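PDB 3JVA: dipeptide Epimerase from Enterococcus faecalis V583, which is a two-domain enzyme of the mandelate racemase/muconate lactonizing enzyme family, part of the enolase superfamily, and holds a magnesium ion in its barrel domain. Local coordinates for residues 1-6 against 34-39; 24-29 against 293-298; 234-239 against 258-263. All coordinates share one frame; numbering follows the deposited sequence.

Contact 1 of 3, residues 1-6 against 34-39; sequences MKIKQV and VEIETE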
loop_
_atom_site.group_PDB
_atom_site.type_symbol
_atom_site.label_atom_id
_atom_site.label_comp_id
_atom_site.label_asym_id
_atom_site.label_seq_id
_atom_site.Cartn_x
_atom_site.Cartn_y
_atom_site.Cartn_z
ATOM N N MET B 1 4.155 49.473 -15.719
ATOM C CA MET B 1 4.156 49.983 -14.319
ATOM C C MET B 1 5.397 49.441 -13.620
ATOM O O MET B 1 5.792 48.295 -13.838
ATOM C CB MET B 1 2.876 49.533 -13.600
ATOM C CG MET B 1 2.694 50.096 -12.191
ATOM S SD MET B 1 0.994 49.855 -11.573
ATOM C CE MET B 1 0.835 48.118 -11.836
ATOM N N LYS B 2 6.020 50.273 -12.792
ATOM C CA LYS B 2 7.234 49.873 -12.095
ATOM C C LYS B 2 7.286 50.403 -10.670
ATOM O O LYS B 2 6.942 51.555 -10.415
ATOM C CB LYS B 2 8.456 50.369 -12.877
ATOM C CG LYS B 2 9.789 50.160 -12.179
ATOM C CD LYS B 2 10.956 50.720 -12.998
ATOM C CE LYS B 2 11.317 49.825 -14.176
ATOM N NZ LYS B 2 10.196 49.663 -15.139
ATOM N N ILE B 3 7.725 49.552 -9.747
ATOM C CA ILE B 3 7.834 49.930 -8.344
ATOM C C ILE B 3 8.966 50.935 -8.141
ATOM O O ILE B 3 10.105 50.687 -8.526
ATOM C CB ILE B 3 8.095 48.692 -7.452
ATOM C CG1 ILE B 3 6.871 47.770 -7.482
ATOM C CG2 ILE B 3 8.422 49.129 -6.020
ATOM C CD1 ILE B 3 7.056 46.476 -6.701
ATOM N N LYS B 4 8.642 52.076 -7.547
ATOM C CA LYS B 4 9.648 53.102 -7.296
ATOM C C LYS B 4 10.222 52.963 -5.895
ATOM O O LYS B 4 11.433 53.044 -5.691
ATOM C CB LYS B 4 9.043 54.499 -7.451
ATOM C CG LYS B 4 10.027 55.618 -7.141
ATOM C CD LYS B 4 9.406 56.991 -7.307
ATOM C CE LYS B 4 10.427 58.081 -7.000
ATOM N NZ LYS B 4 9.866 59.445 -7.204
ATOM N N GLN B 5 9.346 52.746 -4.923
ATOM C CA GLN B 5 9.795 52.619 -3.548
ATOM C C GLN B 5 8.780 51.839 -2.733
ATOM O O GLN B 5 7.602 51.768 -3.085
ATOM C CB GLN B 5 10.001 54.011 -2.939
ATOM C CG GLN B 5 10.621 54.021 -1.546
ATOM C CD GLN B 5 11.947 53.285 -1.492
ATOM O OE1 GLN B 5 11.988 52.074 -1.287
ATOM N NE2 GLN B 5 13.039 54.014 -1.692
ATOM N N VAL B 6 9.259 51.244 -1.650
ATOM C CA VAL B 6 8.422 50.467 -0.750
ATOM C C VAL B 6 8.576 51.076 0.640
ATOM O O VAL B 6 9.671 51.102 1.192
ATOM C CB VAL B 6 8.872 48.987 -0.709
ATOM C CG1 VAL B 6 8.047 48.218 0.317
ATOM C CG2 VAL B 6 8.725 48.360 -2.095
ATOM N N VAL B 34 2.366 48.316 4.720
ATOM C CA VAL B 34 3.246 48.687 3.624
ATOM C C VAL B 34 2.521 49.496 2.567
ATOM O O VAL B 34 1.324 49.317 2.328
ATOM C CB VAL B 34 3.847 47.433 2.939
ATOM C CG1 VAL B 34 4.789 47.849 1.808
ATOM C CG2 VAL B 34 4.601 46.597 3.956
ATOM N N GLU B 35 3.260 50.407 1.951
ATOM C CA GLU B 35 2.726 51.225 0.884
ATOM C C GLU B 35 3.743 51.121 -0.238
ATOM O O GLU B 35 4.892 51.542 -0.082
ATOM C CB GLU B 35 2.578 52.681 1.338
ATOM C CG GLU B 35 1.561 52.871 2.450
ATOM C CD GLU B 35 1.443 54.319 2.892
ATOM O OE1 GLU B 35 1.247 55.187 2.014
ATOM O OE2 GLU B 35 1.543 54.584 4.111
ATOM N N ILE B 36 3.337 50.516 -1.350
ATOM C CA ILE B 36 4.224 50.384 -2.492
ATOM C C ILE B 36 3.868 51.494 -3.464
ATOM O O ILE B 36 2.723 51.602 -3.902
ATOM C CB ILE B 36 4.065 49.015 -3.186
ATOM C CG1 ILE B 36 4.446 47.899 -2.208
ATOM C CG2 ILE B 36 4.946 48.954 -4.425
ATOM C CD1 ILE B 36 4.490 46.513 -2.832
ATOM N N GLU B 37 4.852 52.330 -3.775
ATOM C CA GLU B 37 4.652 53.445 -4.688
ATOM C C GLU B 37 5.266 53.125 -6.040
ATOM O O GLU B 37 6.400 52.659 -6.111
ATOM C CB GLU B 37 5.292 54.713 -4.111
ATOM C CG GLU B 37 5.466 55.839 -5.125
ATOM C CD GLU B 37 6.132 57.072 -4.533
ATOM O OE1 GLU B 37 7.060 56.918 -3.713
ATOM O OE2 GLU B 37 5.736 58.197 -4.899
ATOM N N THR B 38 4.513 53.362 -7.107
ATOM C CA THR B 38 5.006 53.109 -8.453
ATOM C C THR B 38 5.570 54.409 -9.010
ATOM O O THR B 38 5.290 55.486 -8.484
ATOM C CB THR B 38 3.888 52.617 -9.385
ATOM O OG1 THR B 38 2.857 53.610 -9.468
ATOM C CG2 THR B 38 3.297 51.315 -8.855
ATOM N N GLU B 39 6.369 54.303 -10.064
ATOM C CA GLU B 39 6.971 55.481 -10.682
ATOM C C GLU B 39 5.905 56.467 -11.147
ATOM O O GLU B 39 6.100 57.681 -11.072
ATOM C CB GLU B 39 7.836 55.074 -11.877
ATOM C CG GLU B 39 9.129 54.340 -11.526
ATOM C CD GLU B 39 10.120 55.209 -10.771
ATOM O OE1 GLU B 39 10.113 56.445 -10.973
ATOM O OE2 GLU B 39 10.922 54.654 -9.987
HETATM O O HOH W 1 11.786 51.972 -10.307
#
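A classic beta bulge joins K4 and Q5 to E37 where strands 3-21 and 29-38 run antiparallel in the N-terminal domain sheet. Both amides use one carbonyl: K4 N reaches E37 O at 2.7 Å in the carbonyl plane, whereas Q5 N comes in 21° off that plane at 3.2 Å. Q5 and E37 are also bonded in the other direction, E37 N to Q5 O, and nearer the N-terminus E39 N bonds K2 O at 2.8 Å.

Apolar contacts fill the face turned to the helices. I3 CG1 and I3 CG2 each lie 3.8 Å from I36 CG2, and V6 CG1 meets V34 CG1 at 3.6 Å. M1 CG sits 3.6 Å from T38 CG2, while T38 OG1 turns to L42 O. I36 also packs on A105 and L109 of helix 96-114.

On the solvent side the E39 chain bends at chi2 (-66°), bringing its carboxylate beside the methylenes of K4, with E39 OE2 3.1 Å from K4 CG. A water donates to both I3 O and E39 OE2. K4 NZ runs on and stays 4.8 Å from E39 OE1, so charge attraction there is probably loose, and the backbone bonds with the buried apolar face carry the pairing.

Contact 2 of 3, residues 24-29 against 293-298; sequences GTIESA and MAEETT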
loop_
_atom_site.group_PDB
_atom_site.type_symbol
_atom_site.label_atom_id
_atom_site.label_comp_id
_atom_site.label_asym_id
_atom_site.label_seq_id
_atom_site.Cartn_x
_atom_site.Cartn_y
_atom_site.Cartn_z
ATOM N N GLY B 24 -0.322 34.365 28.142
ATOM C CA GLY B 24 -0.427 35.809 28.019
ATOM C C GLY B 24 -1.726 36.346 27.453
ATOM O O GLY B 24 -2.733 35.639 27.382
ATOM N N THR B 25 -1.695 37.614 27.057
ATOM C CA THR B 25 -2.860 38.281 26.488
ATOM C C THR B 25 -2.428 39.291 25.431
ATOM O O THR B 25 -1.250 39.633 25.325
ATOM C CB THR B 25 -3.665 39.037 27.567
ATOM O OG1 THR B 25 -2.852 40.074 28.127
ATOM C CG2 THR B 25 -4.105 38.089 28.673
ATOM N N ILE B 26 -3.396 39.764 24.655
ATOM C CA ILE B 26 -3.152 40.741 23.603
ATOM C C ILE B 26 -4.231 41.811 23.704
ATOM O O ILE B 26 -5.421 41.500 23.634
ATOM C CB ILE B 26 -3.242 40.094 22.207
ATOM C CG1 ILE B 26 -2.273 38.911 22.114
ATOM C CG2 ILE B 26 -2.924 41.129 21.131
ATOM C CD1 ILE B 26 -2.359 38.158 20.807
ATOM N N GLU B 27 -3.828 43.065 23.875
ATOM C CA GLU B 27 -4.807 44.143 23.981
ATOM C C GLU B 27 -4.717 45.148 22.844
ATOM O O GLU B 27 -5.481 46.109 22.795
ATOM C CB GLU B 27 -4.672 44.858 25.328
ATOM C CG GLU B 27 -3.255 45.193 25.741
ATOM C CD GLU B 27 -3.189 45.792 27.138
ATOM O OE1 GLU B 27 -2.067 46.036 27.634
ATOM O OE2 GLU B 27 -4.260 46.020 27.741
ATOM N N SER B 28 -3.794 44.909 21.920
ATOM C CA SER B 28 -3.612 45.798 20.782
ATOM C C SER B 28 -3.229 44.983 19.552
ATOM O O SER B 28 -2.542 43.969 19.664
ATOM C CB SER B 28 -2.512 46.821 21.089
ATOM O OG SER B 28 -2.342 47.742 20.023
ATOM N N ALA B 29 -3.698 45.416 18.386
ATOM C CA ALA B 29 -3.368 44.742 17.138
ATOM C C ALA B 29 -2.191 45.511 16.560
ATOM O O ALA B 29 -2.361 46.596 16.007
ATOM C CB ALA B 29 -4.544 44.789 16.185
ATOM N N MET B 293 -5.953 36.838 11.419
ATOM C CA MET B 293 -5.108 36.798 12.610
ATOM C C MET B 293 -5.676 37.757 13.650
ATOM O O MET B 293 -6.427 38.674 13.318
ATOM C CB MET B 293 -3.681 37.247 12.274
ATOM C CG MET B 293 -3.048 36.547 11.093
ATOM S SD MET B 293 -2.914 34.776 11.333
ATOM C CE MET B 293 -1.621 34.715 12.555
ATOM N N ALA B 294 -5.304 37.536 14.907
ATOM C CA ALA B 294 -5.748 38.388 16.000
ATOM C C ALA B 294 -5.120 39.766 15.836
ATOM O O ALA B 294 -5.675 40.774 16.285
ATOM C CB ALA B 294 -5.327 37.778 17.343
ATOM N N GLU B 295 -3.968 39.811 15.173
ATOM C CA GLU B 295 -3.271 41.076 14.990
ATOM C C GLU B 295 -3.246 41.690 13.592
ATOM O O GLU B 295 -2.273 42.349 13.224
ATOM C CB GLU B 295 -1.844 40.972 15.546
ATOM C CG GLU B 295 -1.824 40.621 17.031
ATOM C CD GLU B 295 -0.637 41.201 17.777
ATOM O OE1 GLU B 295 -0.567 42.446 17.916
ATOM O OE2 GLU B 295 0.222 40.413 18.228
ATOM N N GLU B 296 -4.289 41.461 12.796
ATOM C CA GLU B 296 -4.337 42.116 11.496
ATOM C C GLU B 296 -5.530 43.060 11.524
ATOM O O GLU B 296 -6.371 42.987 12.428
ATOM C CB GLU B 296 -4.418 41.129 10.324
ATOM C CG GLU B 296 -5.625 40.238 10.234
ATOM C CD GLU B 296 -5.515 39.330 9.021
ATOM O OE1 GLU B 296 -5.557 39.850 7.883
ATOM O OE2 GLU B 296 -5.364 38.106 9.203
ATOM N N THR B 297 -5.610 43.944 10.544
ATOM C CA THR B 297 -6.671 44.928 10.547
ATOM C C THR B 297 -7.339 45.146 9.196
ATOM O O THR B 297 -7.468 44.220 8.400
ATOM C CB THR B 297 -6.121 46.265 11.103
ATOM O OG1 THR B 297 -5.028 46.716 10.289
ATOM C CG2 THR B 297 -5.594 46.059 12.525
ATOM N N THR B 298 -7.759 46.380 8.947
ATOM C CA THR B 298 -8.468 46.724 7.724
ATOM C C THR B 298 -7.889 46.214 6.406
ATOM O O THR B 298 -8.605 45.614 5.603
ATOM C CB THR B 298 -8.649 48.247 7.629
ATOM O OG1 THR B 298 -9.237 48.724 8.847
ATOM C CG2 THR B 298 -9.551 48.602 6.459
#
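Polar contact between S28-A29 and E295 is close but not bonded. E295 OE1 comes within 3.0 Å of S28 O, and as both are acceptors no hydrogen bond joins them. The carboxylate is held there by the next amide of the chain, D30 N, which donates to the same OE1. The E295 chain, with CG beside its own backbone N (chi1 -59°), bends at chi2 to carry the carboxylate to this corner, where OE1 also lies 3.7 Å from A29 CA. S28 OG turns instead to D30 OD1.

Van der Waals contact is lighter. I26 CG2 lies 4.1 Å from E295 CD, a methyl branch against the carboxylate carbon. The apolar touch is that of A29 CB with the methyl T297 CG2 at 4.0 Å; A29 CB also nears the backbone of E295, while T297 OG1 bonds E47 OE2, a second tie to the N-terminal domain.

Within residues 293-298 a type I turn runs from M293 to E296. M293 N bonds E296 OE2 at 2.6 Å, on the anti side of the carboxylate.

The turn lies between barrel strand 287-290 and helix 298-310, with T297 at the N-cap position but making no capping bond. Facing it, the chain turns a corner at S28 between strands 24-27 and 29-38. Strand 24-27 pairs with strand 3-21, whose F19 touches both I26 and A294, so the capping domain here rests on the barrel's loops.

Contact 3 of 3, residues 234-239 against 258-263; sequences NTTIMA and VDVINI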
loop_
_atom_site.group_PDB
_atom_site.type_symbol
_atom_site.label_atom_id
_atom_site.label_comp_id
_atom_site.label_asym_id
_atom_site.label_seq_id
_atom_site.Cartn_x
_atom_site.Cartn_y
_atom_site.Cartn_z
ATOM N N ASN B 234 -19.286 12.636 12.613
ATOM C CA ASN B 234 -20.134 13.150 11.542
ATOM C C ASN B 234 -19.898 14.645 11.338
ATOM O O ASN B 234 -20.103 15.172 10.244
ATOM C CB ASN B 234 -21.614 12.921 11.867
ATOM C CG ASN B 234 -22.005 11.461 11.806
ATOM O OD1 ASN B 234 -21.608 10.740 10.891
ATOM N ND2 ASN B 234 -22.799 11.017 12.776
ATOM N N THR B 235 -19.465 15.324 12.396
ATOM C CA THR B 235 -19.229 16.761 12.324
ATOM C C THR B 235 -18.125 17.114 11.336
ATOM O O THR B 235 -17.094 16.442 11.275
ATOM C CB THR B 235 -18.855 17.334 13.708
ATOM O OG1 THR B 235 -19.948 17.139 14.617
ATOM C CG2 THR B 235 -18.558 18.820 13.608
ATOM N N THR B 236 -18.359 18.170 10.561
ATOM C CA THR B 236 -17.387 18.654 9.582
ATOM C C THR B 236 -16.109 19.077 10.305
ATOM O O THR B 236 -16.154 19.865 11.248
ATOM C CB THR B 236 -17.947 19.871 8.817
ATOM O OG1 THR B 236 -19.072 19.460 8.028
ATOM C CG2 THR B 236 -16.875 20.487 7.916
ATOM N N ILE B 237 -14.970 18.550 9.859
ATOM C CA ILE B 237 -13.682 18.877 10.463
ATOM C C ILE B 237 -12.878 19.749 9.505
ATOM O O ILE B 237 -12.746 19.423 8.325
ATOM C CB ILE B 237 -12.862 17.611 10.770
ATOM C CG1 ILE B 237 -13.621 16.731 11.771
ATOM C CG2 ILE B 237 -11.508 17.994 11.343
ATOM C CD1 ILE B 237 -13.895 17.419 13.095
ATOM N N MET B 238 -12.346 20.849 10.023
ATOM C CA MET B 238 -11.572 21.784 9.215
ATOM C C MET B 238 -10.143 21.936 9.703
ATOM O O MET B 238 -9.885 22.034 10.904
ATOM C CB MET B 238 -12.262 23.158 9.214
ATOM C CG MET B 238 -11.460 24.286 8.576
ATOM S SD MET B 238 -12.433 25.825 8.501
ATOM C CE MET B 238 -12.790 26.084 10.185
ATOM N N ALA B 239 -9.206 21.944 8.764
ATOM C CA ALA B 239 -7.808 22.124 9.118
ATOM C C ALA B 239 -7.498 23.618 9.095
ATOM O O ALA B 239 -7.944 24.334 8.205
ATOM C CB ALA B 239 -6.905 21.395 8.116
ATOM N N VAL B 258 -8.936 16.034 5.998
ATOM C CA VAL B 258 -10.063 16.824 6.509
ATOM C C VAL B 258 -11.204 17.072 5.530
ATOM O O VAL B 258 -11.121 16.733 4.349
ATOM C CB VAL B 258 -9.589 18.212 7.002
ATOM C CG1 VAL B 258 -8.664 18.066 8.200
ATOM C CG2 VAL B 258 -8.874 18.948 5.864
ATOM N N ASP B 259 -12.271 17.688 6.037
ATOM C CA ASP B 259 -13.437 18.010 5.223
ATOM C C ASP B 259 -13.333 19.394 4.590
ATOM O O ASP B 259 -13.853 19.621 3.501
ATOM C CB ASP B 259 -14.705 17.973 6.072
ATOM C CG ASP B 259 -14.972 16.610 6.657
ATOM O OD1 ASP B 259 -15.051 15.641 5.873
ATOM O OD2 ASP B 259 -15.102 16.513 7.895
ATOM N N VAL B 260 -12.664 20.310 5.289
ATOM C CA VAL B 260 -12.517 21.689 4.838
ATOM C C VAL B 260 -11.160 22.245 5.249
ATOM O O VAL B 260 -10.567 21.803 6.233
ATOM C CB VAL B 260 -13.624 22.574 5.470
ATOM C CG1 VAL B 260 -13.515 24.019 4.978
ATOM C CG2 VAL B 260 -14.985 22.002 5.145
ATOM N N ILE B 261 -10.663 23.217 4.495
ATOM C CA ILE B 261 -9.375 23.821 4.817
ATOM C C ILE B 261 -9.514 25.328 4.986
ATOM O O ILE B 261 -10.107 26.003 4.147
ATOM C CB ILE B 261 -8.325 23.492 3.727
ATOM C CG1 ILE B 261 -7.954 22.008 3.825
ATOM C CG2 ILE B 261 -7.090 24.381 3.885
ATOM C CD1 ILE B 261 -7.014 21.516 2.728
ATOM N N ASN B 262 -8.967 25.839 6.085
ATOM C CA ASN B 262 -9.036 27.263 6.393
ATOM C C ASN B 262 -7.774 27.983 5.949
ATOM O O ASN B 262 -6.670 27.686 6.408
ATOM C CB ASN B 262 -9.256 27.453 7.900
ATOM C CG ASN B 262 -9.667 28.873 8.270
ATOM O OD1 ASN B 262 -10.207 29.618 7.447
ATOM N ND2 ASN B 262 -9.437 29.243 9.526
ATOM N N ILE B 263 -7.954 28.928 5.036
ATOM C CA ILE B 263 -6.860 29.733 4.511
ATOM C C ILE B 263 -6.734 31.025 5.307
ATOM O O ILE B 263 -7.741 31.595 5.723
ATOM C CB ILE B 263 -7.140 30.171 3.048
ATOM C CG1 ILE B 263 -7.281 28.955 2.137
ATOM C CG2 ILE B 263 -6.039 31.117 2.562
ATOM C CD1 ILE B 263 -7.800 29.311 0.741
#
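Strands 236-239 and 260-263 run parallel, their directions 36° apart and their axes 4.5 Å apart at closest. The carbonyl of I237 takes two donors: D259 N in its plane at 2.9 Å, and V260 N tilted from the plane and longer, at 3.2 Å. Further along, A239 N bonds V260 O, and A239 O receives N262 N.

At the N-terminal end of the pair a side chain adds a bond. D259 OD2 accepts from I237 N at 2.8 Å, an almost straight bond (170° at the hydrogen) on the oxygen's anti lone pair. The same oxygen makes a salt bridge with K197 of the second subunit.

On one face M238 and V260 stand side by side, CB to CB, and T236 CG2 touches V260 CG2 at 3.7 Å. M238 reaches over toward the neighbouring strand, CG anti to its backbone N (chi1 172°), and its SD lies 3.6 Å from N262 CB. On the other face A239 CB rests on V258 CG1 at 3.8 Å.

These are neighbouring strands of the barrel, joined through helix 246-255 as a beta-alpha-beta unit. Around the magnesium ion, held by D189, E215 and D240, the side chain of N262 comes to about 4 Å and makes a weak hydrogen bond to E215. The chemistry thus changes along the pair, from a carboxylate gripping backbone and a neighbouring subunit's lysine at one end, through apolar packing, to an amide next to the metal site.

Contacts 1 and 2 share the N-terminal antiparallel sheet, in which strand 3-21 lies between strands 24-27 and 29-38; contact 3 belongs wholly to the barrel. Contact 1 is the outlier in position, its centre about 26 Å from that of the chain, and has charged side chains and a water on its exposed side. Contact 3 is the buried one, knit by backbone bonds between parallel strands, though one end meets K197 of the second subunit. Between the two domains contact 2 has no hydrogen bond across its segments and relies on light packing and on bonds to D30 and E47 outside them. Its nearest atoms come about 8 Å from those of contact 3, which is nested within the chain loop that contact 2 closes.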